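Local coordinates for protein ARF-like GTPase (PDB 4M9Q) that is an Arf-like small GTPase of the P-loop fold, held here with phosphoaminophosphonic acid-guanylate ester and a magnesium ion, at residues F38-L43 with E51-G56; D105-I110 with K163-T168. All coordinates share one frame; numbering follows the deposited sequence.

Both contacts bear on the same six-stranded sheet, and their centres lie about 16 Å apart without touching. Contact 1 joins edge strand 38-45 to strand 48-55, the two arms of a hairpin; it is only partly buried, and one end of it reaches the nucleotide and magnesium site. Contact 2 is buried, where strand 108-113, flanked by strands 74-80 and 139-143, is packed by helix 157-190. Their chemistry follows from place: F38-L43 and E51-G56 are tied by four backbone hydrogen bonds and an amide-carboxylate bond, whereas D105-I110 and K163-T168 share no hydrogen bond and meet through apolar side chains.

Contact 1 (F38-L43 with E51-G56); sequences FNSTTL and EVFDLG
N39 and D54 are paired across an antiparallel hairpin through both backbone and side chains. N39 N donates to D54 O at 3.0 Å, and D54 N returns a bond to N39 O. Two residues further along, T41 and V52 make the next hydrogen-bonded pair; of its two bonds, V52 N to T41 O is the shorter, at 2.7 Å and nearly straight. Between these pairs the CA-H of S40 points at V52 O.

The side-chain bond runs from N39 ND2 to D54 OD2 at 2.8 Å. Its N-H is almost linear (171°) and the acceptor lies in the amide plane, but OD2 is met from above the carboxylate plane, and the two flat groups are clearly turned against each other. The same OD2 is hydrogen-bonded to T18 OG1.

The other face of the hairpin carries F38, S40 and F53. The F53 edge is turned toward the face of F38 in an offset edge-to-face pair, with planes at 71° and CE1 of F38 3.8 Å from CD2 of F53. A chi1 of 76° puts CG of F38 between its backbone N and carbonyl carbon, and the ring comes to lie alongside F53, while its CB rests on L55 CD1 at 3.6 Å. V52, on the N39 face, meets L43 CD1 with its CG2.

T18 belongs to the magnesium site, and the D54 side chain is about 4 Å from the ion. Two donors on OD2 would restrict rotation of the carboxylate. D54 is thus placed as a second-shell residue behind T18, and N39 supports it from one step further out, which would link the edge strand to the nucleotide site.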
ATOM      1  N   PHE A  38      -9.091   9.185  -5.268  1.00 42.94           N
ATOM      2  CA  PHE A  38      -8.220   8.899  -4.174  1.00 42.68           C
ATOM      3  C   PHE A  38      -8.297   9.875  -2.978  1.00 44.83           C
ATOM      4  O   PHE A  38      -8.744  11.053  -3.080  1.00 45.76           O
ATOM      5  CB  PHE A  38      -6.784   8.870  -4.693  1.00 43.46           C
ATOM      6  CG  PHE A  38      -6.196  10.231  -4.952  1.00 43.57           C
ATOM      7  CD1 PHE A  38      -5.541  10.924  -3.933  1.00 45.05           C
ATOM      8  CD2 PHE A  38      -6.251  10.787  -6.191  1.00 45.59           C
ATOM      9  CE1 PHE A  38      -4.974  12.190  -4.164  1.00 46.22           C
ATOM     10  CE2 PHE A  38      -5.710  12.063  -6.430  1.00 49.33           C
ATOM     11  CZ  PHE A  38      -5.057  12.756  -5.414  1.00 47.41           C
ATOM     12  N   ASN A  39      -7.811   9.361  -1.857  1.00 42.91           N
ATOM     13  CA  ASN A  39      -7.606  10.116  -0.637  1.00 45.77           C
ATOM     14  C   ASN A  39      -6.087  10.240  -0.452  1.00 45.40           C
ATOM     15  O   ASN A  39      -5.336   9.365  -0.854  1.00 45.34           O
ATOM     16  CB  ASN A  39      -8.248   9.336   0.522  1.00 47.10           C
ATOM     17  CG  ASN A  39      -9.730   8.976   0.253  1.00 49.65           C
ATOM     18  OD1 ASN A  39     -10.558   9.848  -0.001  1.00 51.91           O
ATOM     19  ND2 ASN A  39     -10.063   7.692   0.348  1.00 48.63           N
ATOM     20  N   SER A  40      -5.640  11.302   0.189  1.00 50.87           N
ATOM     21  CA  SER A  40      -4.223  11.647   0.306  1.00 51.44           C
ATOM     22  C   SER A  40      -4.055  12.179   1.684  1.00 52.08           C
ATOM     23  O   SER A  40      -4.778  13.073   2.064  1.00 57.94           O
ATOM     24  CB  SER A  40      -3.915  12.754  -0.712  1.00 57.08           C
ATOM     25  OG  SER A  40      -2.666  13.376  -0.552  1.00 63.95           O
ATOM     26  N   THR A  41      -3.105  11.668   2.445  1.00 54.21           N
ATOM     27  CA  THR A  41      -2.774  12.306   3.713  1.00 58.46           C
ATOM     28  C   THR A  41      -1.286  12.155   4.041  1.00 52.33           C
ATOM     29  O   THR A  41      -0.548  11.515   3.319  1.00 52.45           O
ATOM     30  CB  THR A  41      -3.656  11.741   4.823  1.00 63.43           C
ATOM     31  OG1 THR A  41      -2.877  10.995   5.749  1.00 75.67           O
ATOM     32  CG2 THR A  41      -4.664  10.811   4.225  1.00 73.73           C
ATOM     33  N   THR A  42      -0.888  12.753   5.149  1.00 49.81           N
ATOM     34  CA  THR A  42       0.477  12.793   5.575  1.00 50.86           C
ATOM     35  C   THR A  42       0.609  12.263   6.984  1.00 48.14           C
ATOM     36  O   THR A  42      -0.240  12.511   7.813  1.00 49.53           O
ATOM     37  CB  THR A  42       1.009  14.210   5.495  1.00 54.36           C
ATOM     38  OG1 THR A  42       1.205  14.550   4.116  1.00 53.66           O
ATOM     39  CG2 THR A  42       2.334  14.315   6.249  1.00 59.15           C
ATOM     40  N   LEU A  43       1.648  11.461   7.203  1.00 43.21           N
ATOM     41  CA  LEU A  43       1.905  10.807   8.471  1.00 40.52           C
ATOM     42  C   LEU A  43       3.312  11.134   8.910  1.00 38.94           C
ATOM     43  O   LEU A  43       4.186  11.309   8.081  1.00 37.95           O
ATOM     44  CB  LEU A  43       1.885   9.251   8.318  1.00 38.37           C
ATOM     45  CG  LEU A  43       0.640   8.563   7.812  1.00 37.88           C
ATOM     46  CD1 LEU A  43       0.830   7.071   7.851  1.00 40.48           C
ATOM     47  CD2 LEU A  43      -0.564   8.933   8.640  1.00 41.29           C
ATOM     48  N   GLU A  51       3.831  10.825   2.818  1.00 39.93           N
ATOM     49  CA  GLU A  51       2.680  11.089   2.006  1.00 40.90           C
ATOM     50  C   GLU A  51       2.049   9.763   1.568  1.00 39.01           C
ATOM     51  O   GLU A  51       2.717   8.949   0.905  1.00 34.90           O
ATOM     52  CB  GLU A  51       3.127  11.865   0.807  1.00 47.22           C
ATOM     53  CG  GLU A  51       2.011  12.602   0.085  1.00 56.16           C
ATOM     54  CD  GLU A  51       2.545  13.500  -1.062  1.00 70.41           C
ATOM     55  OE1 GLU A  51       3.489  13.118  -1.828  1.00 74.41           O
ATOM     56  OE2 GLU A  51       2.020  14.626  -1.198  1.00 79.82           O
ATOM     57  N   VAL A  52       0.787   9.539   1.958  1.00 35.59           N
ATOM     58  CA  VAL A  52       0.081   8.329   1.593  1.00 35.77           C
ATOM     59  C   VAL A  52      -1.047   8.568   0.595  1.00 35.49           C
ATOM     60  O   VAL A  52      -1.936   9.330   0.848  1.00 37.84           O
ATOM     61  CB  VAL A  52      -0.527   7.647   2.819  1.00 35.68           C
ATOM     62  CG1 VAL A  52      -1.012   6.264   2.451  1.00 32.89           C
ATOM     63  CG2 VAL A  52       0.508   7.565   3.919  1.00 36.91           C
ATOM     64  N   PHE A  53      -0.993   7.905  -0.545  1.00 36.73           N
ATOM     65  CA  PHE A  53      -2.052   7.965  -1.554  1.00 36.18           C
ATOM     66  C   PHE A  53      -2.936   6.698  -1.483  1.00 33.77           C
ATOM     67  O   PHE A  53      -2.486   5.609  -1.765  1.00 32.77           O
ATOM     68  CB  PHE A  53      -1.428   8.099  -2.910  1.00 37.25           C
ATOM     69  CG  PHE A  53      -0.815   9.447  -3.153  1.00 43.45           C
ATOM     70  CD1 PHE A  53       0.568   9.614  -3.197  1.00 43.01           C
ATOM     71  CD2 PHE A  53      -1.628  10.563  -3.374  1.00 48.10           C
ATOM     72  CE1 PHE A  53       1.118  10.845  -3.465  1.00 46.04           C
ATOM     73  CE2 PHE A  53      -1.058  11.825  -3.605  1.00 49.41           C
ATOM     74  CZ  PHE A  53       0.323  11.964  -3.647  1.00 46.21           C
ATOM     75  N   ASP A  54      -4.176   6.868  -1.066  1.00 32.41           N
ATOM     76  CA  ASP A  54      -5.121   5.780  -0.979  1.00 33.01           C
ATOM     77  C   ASP A  54      -5.917   5.739  -2.284  1.00 33.84           C
ATOM     78  O   ASP A  54      -6.754   6.577  -2.516  1.00 37.71           O
ATOM     79  CB  ASP A  54      -6.010   6.002   0.242  1.00 34.46           C
ATOM     80  CG  ASP A  54      -7.288   5.163   0.218  1.00 37.03           C
ATOM     81  OD1 ASP A  54      -7.299   4.048  -0.358  1.00 37.65           O
ATOM     82  OD2 ASP A  54      -8.302   5.619   0.790  1.00 41.22           O
ATOM     83  N   LEU A  55      -5.608   4.801  -3.159  1.00 33.94           N
ATOM     84  CA  LEU A  55      -6.218   4.731  -4.466  1.00 38.10           C
ATOM     85  C   LEU A  55      -7.372   3.759  -4.438  1.00 38.50           C
ATOM     86  O   LEU A  55      -7.303   2.737  -3.764  1.00 40.66           O
ATOM     87  CB  LEU A  55      -5.197   4.236  -5.476  1.00 41.11           C
ATOM     88  CG  LEU A  55      -4.228   5.272  -6.045  1.00 46.33           C
ATOM     89  CD1 LEU A  55      -4.142   6.554  -5.202  1.00 48.96           C
ATOM     90  CD2 LEU A  55      -2.860   4.673  -6.283  1.00 43.10           C
ATOM     91  N   GLY A  56      -8.411   4.035  -5.200  1.00 39.68           N
ATOM     92  CA  GLY A  56      -9.516   3.088  -5.321  1.00 40.38           C
ATOM     93  C   GLY A  56      -9.049   1.787  -5.919  1.00 39.97           C
ATOM     94  O   GLY A  56      -8.150   1.796  -6.759  1.00 41.49           O
TER

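Contact 2 (D105-I110 with K163-T168); sequences DKPICI and KWLVGT
Helix-on-sheet packing of the P-loop GTPase fold lays helix 157-190 along strand 108-113, the two short segments running nearly antiparallel (171°) with axes 8.4 Å apart. L165 is central to it. Its CD2 sits against P107 CG at 3.7 Å, the leucine crossing the proline ring at about a right angle, and its CG lies 3.6 Å from C109 CB. One branched side chain thus bridges the residues on either side of I108, whose own side chain leaves from the other face of the strand.

One turn on, the methyl T168 CG2 slides past the proline in the opposite direction and reaches P107 CB at 3.8 Å. The threonine's hydroxyl turns back into the helix: T168 OG1 donates to W164 O over 2.8 Å. That carbonyl also receives T168 N, and the two donors approach from opposite faces of its plane. With the hydroxyl so engaged, the methyl is left facing the proline, and OG1 stands above one face of the W164 ring, offset toward its rim.

W164 brings its six-membered ring to the strand backbone. With CG anti to the backbone N (chi1 173°), the indole extends until CZ3 stands 3.4 Å from I108 O, obliquely to the ring, and 4.3 Å from C109 CB.

Around this interface, P107 and C109 bond through their backbones to strand 74-80, which L165 also touches at A74 and V76. On the other flank W164 reaches N140 of strand 139-143, so the helix turn lies over three adjacent strands.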
ATOM      1  N   ASP A 105      12.995  -3.135  -6.926  1.00 65.44           N
ATOM      2  CA  ASP A 105      13.617  -2.832  -5.598  1.00 63.79           C
ATOM      3  C   ASP A 105      12.813  -2.039  -4.549  1.00 57.43           C
ATOM      4  O   ASP A 105      13.338  -1.746  -3.493  1.00 57.88           O
ATOM      5  CB  ASP A 105      14.997  -2.144  -5.783  1.00 68.57           C
ATOM      6  CG  ASP A 105      16.041  -3.062  -6.480  1.00 73.19           C
ATOM      7  OD1 ASP A 105      16.021  -4.316  -6.279  1.00 74.72           O
ATOM      8  OD2 ASP A 105      16.890  -2.516  -7.222  1.00 73.27           O
ATOM      9  N   LYS A 106      11.557  -1.678  -4.814  1.00 51.93           N
ATOM     10  CA  LYS A 106      10.768  -0.963  -3.827  1.00 42.96           C
ATOM     11  C   LYS A 106      10.043  -1.967  -2.919  1.00 41.91           C
ATOM     12  O   LYS A 106       9.528  -3.019  -3.380  1.00 41.43           O
ATOM     13  CB  LYS A 106       9.769  -0.056  -4.503  1.00 43.38           C
ATOM     14  CG  LYS A 106      10.415   1.141  -5.182  1.00 45.03           C
ATOM     15  CD  LYS A 106       9.417   1.980  -5.944  1.00 43.86           C
ATOM     16  CE  LYS A 106      10.068   3.135  -6.705  1.00 45.70           C
ATOM     17  NZ  LYS A 106       9.054   3.850  -7.536  1.00 45.44           N
ATOM     18  N   PRO A 107      10.009  -1.675  -1.614  1.00 36.62           N
ATOM     19  CA  PRO A 107       9.446  -2.617  -0.682  1.00 34.17           C
ATOM     20  C   PRO A 107       7.907  -2.552  -0.616  1.00 33.96           C
ATOM     21  O   PRO A 107       7.314  -1.497  -0.975  1.00 31.90           O
ATOM     22  CB  PRO A 107      10.060  -2.192   0.627  1.00 34.32           C
ATOM     23  CG  PRO A 107      10.327  -0.766   0.498  1.00 33.73           C
ATOM     24  CD  PRO A 107      10.730  -0.595  -0.933  1.00 36.56           C
ATOM     25  N   ILE A 108       7.300  -3.683  -0.214  1.00 31.92           N
ATOM     26  CA  ILE A 108       5.849  -3.850  -0.100  1.00 29.64           C
ATOM     27  C   ILE A 108       5.468  -4.315   1.311  1.00 30.52           C
ATOM     28  O   ILE A 108       5.934  -5.333   1.828  1.00 29.85           O
ATOM     29  CB  ILE A 108       5.265  -4.941  -0.993  1.00 32.20           C
ATOM     30  CG1 ILE A 108       6.028  -5.145  -2.267  1.00 33.57           C
ATOM     31  CG2 ILE A 108       3.825  -4.602  -1.392  1.00 30.99           C
ATOM     32  CD1 ILE A 108       5.979  -3.958  -3.089  1.00 33.05           C
ATOM     33  N   CYS A 109       4.623  -3.556   1.959  1.00 30.35           N
ATOM     34  CA  CYS A 109       4.095  -3.958   3.222  1.00 30.71           C
ATOM     35  C   CYS A 109       2.702  -4.534   2.920  1.00 29.95           C
ATOM     36  O   CYS A 109       1.862  -3.854   2.404  1.00 27.49           O
ATOM     37  CB  CYS A 109       4.014  -2.757   4.123  1.00 31.85           C
ATOM     38  SG  CYS A 109       3.114  -3.086   5.619  1.00 36.09           S
ATOM     39  N   ILE A 110       2.503  -5.814   3.170  1.00 29.77           N
ATOM     40  CA  ILE A 110       1.275  -6.460   2.834  1.00 28.18           C
ATOM     41  C   ILE A 110       0.483  -6.622   4.109  1.00 28.94           C
ATOM     42  O   ILE A 110       0.952  -7.247   5.065  1.00 32.07           O
ATOM     43  CB  ILE A 110       1.540  -7.837   2.195  1.00 30.30           C
ATOM     44  CG1 ILE A 110       2.373  -7.646   0.908  1.00 31.59           C
ATOM     45  CG2 ILE A 110       0.221  -8.559   1.889  1.00 27.67           C
ATOM     46  CD1 ILE A 110       3.225  -8.815   0.500  1.00 32.13           C
ATOM     47  N   LYS A 163       6.217   0.843  10.314  1.00 34.98           N
ATOM     48  CA  LYS A 163       7.598   1.008  10.802  1.00 38.52           C
ATOM     49  C   LYS A 163       8.566   0.079  10.071  1.00 36.17           C
ATOM     50  O   LYS A 163       9.694   0.447   9.811  1.00 35.98           O
ATOM     51  CB  LYS A 163       7.709   0.689  12.297  1.00 43.47           C
ATOM     52  CG  LYS A 163       7.403   1.854  13.214  1.00 48.75           C
ATOM     53  CD  LYS A 163       7.228   1.441  14.692  1.00 51.80           C
ATOM     54  CE  LYS A 163       7.219   2.680  15.587  1.00 56.57           C
ATOM     55  NZ  LYS A 163       8.592   3.321  15.739  1.00 59.16           N
ATOM     56  N   TRP A 164       8.130  -1.144   9.777  1.00 34.33           N
ATOM     57  CA  TRP A 164       8.951  -2.034   8.969  1.00 33.55           C
ATOM     58  C   TRP A 164       9.166  -1.419   7.587  1.00 34.76           C
ATOM     59  O   TRP A 164      10.264  -1.467   7.057  1.00 39.85           O
ATOM     60  CB  TRP A 164       8.302  -3.385   8.835  1.00 31.07           C
ATOM     61  CG  TRP A 164       9.058  -4.239   7.875  1.00 32.30           C
ATOM     62  CD1 TRP A 164      10.195  -5.030   8.132  1.00 33.40           C
ATOM     63  CD2 TRP A 164       8.836  -4.367   6.449  1.00 29.49           C
ATOM     64  NE1 TRP A 164      10.632  -5.630   6.988  1.00 32.18           N
ATOM     65  CE2 TRP A 164       9.869  -5.264   5.945  1.00 30.65           C
ATOM     66  CE3 TRP A 164       7.919  -3.891   5.600  1.00 28.62           C
ATOM     67  CZ2 TRP A 164       9.932  -5.629   4.644  1.00 30.73           C
ATOM     68  CZ3 TRP A 164       8.007  -4.241   4.261  1.00 28.46           C
ATOM     69  CH2 TRP A 164       9.009  -5.082   3.802  1.00 29.70           C
ATOM     70  N   LEU A 165       8.122  -0.837   6.991  1.00 32.47           N
ATOM     71  CA  LEU A 165       8.243  -0.280   5.644  1.00 35.23           C
ATOM     72  C   LEU A 165       9.223   0.883   5.669  1.00 36.43           C
ATOM     73  O   LEU A 165      10.144   0.951   4.848  1.00 35.29           O
ATOM     74  CB  LEU A 165       6.923   0.285   5.134  1.00 33.12           C
ATOM     75  CG  LEU A 165       6.386  -0.050   3.756  1.00 31.76           C
ATOM     76  CD1 LEU A 165       5.483   1.073   3.275  1.00 29.91           C
ATOM     77  CD2 LEU A 165       7.442  -0.394   2.779  1.00 33.58           C
ATOM     78  N   VAL A 166       8.995   1.784   6.621  1.00 35.84           N
ATOM     79  CA  VAL A 166       9.762   3.016   6.657  1.00 38.50           C
ATOM     80  C   VAL A 166      11.220   2.685   6.933  1.00 38.40           C
ATOM     81  O   VAL A 166      12.110   3.260   6.324  1.00 41.33           O
ATOM     82  CB  VAL A 166       9.175   4.040   7.654  1.00 37.85           C
ATOM     83  CG1 VAL A 166      10.159   5.179   7.826  1.00 37.39           C
ATOM     84  CG2 VAL A 166       7.808   4.532   7.124  1.00 33.90           C
ATOM     85  N   GLY A 167      11.449   1.733   7.812  1.00 38.19           N
ATOM     86  CA  GLY A 167      12.800   1.271   8.100  1.00 40.66           C
ATOM     87  C   GLY A 167      13.467   0.648   6.893  1.00 40.53           C
ATOM     88  O   GLY A 167      14.665   0.798   6.689  1.00 43.89           O
ATOM     89  N   THR A 168      12.699  -0.046   6.074  1.00 36.81           N
ATOM     90  CA  THR A 168      13.278  -0.607   4.876  1.00 36.26           C
ATOM     91  C   THR A 168      13.608   0.485   3.918  1.00 37.18           C
ATOM     92  O   THR A 168      14.705   0.481   3.365  1.00 41.45           O
ATOM     93  CB  THR A 168      12.334  -1.618   4.235  1.00 33.83           C
ATOM     94  OG1 THR A 168      12.056  -2.641   5.193  1.00 33.51           O
ATOM     95  CG2 THR A 168      12.913  -2.262   3.081  1.00 32.51           C
TER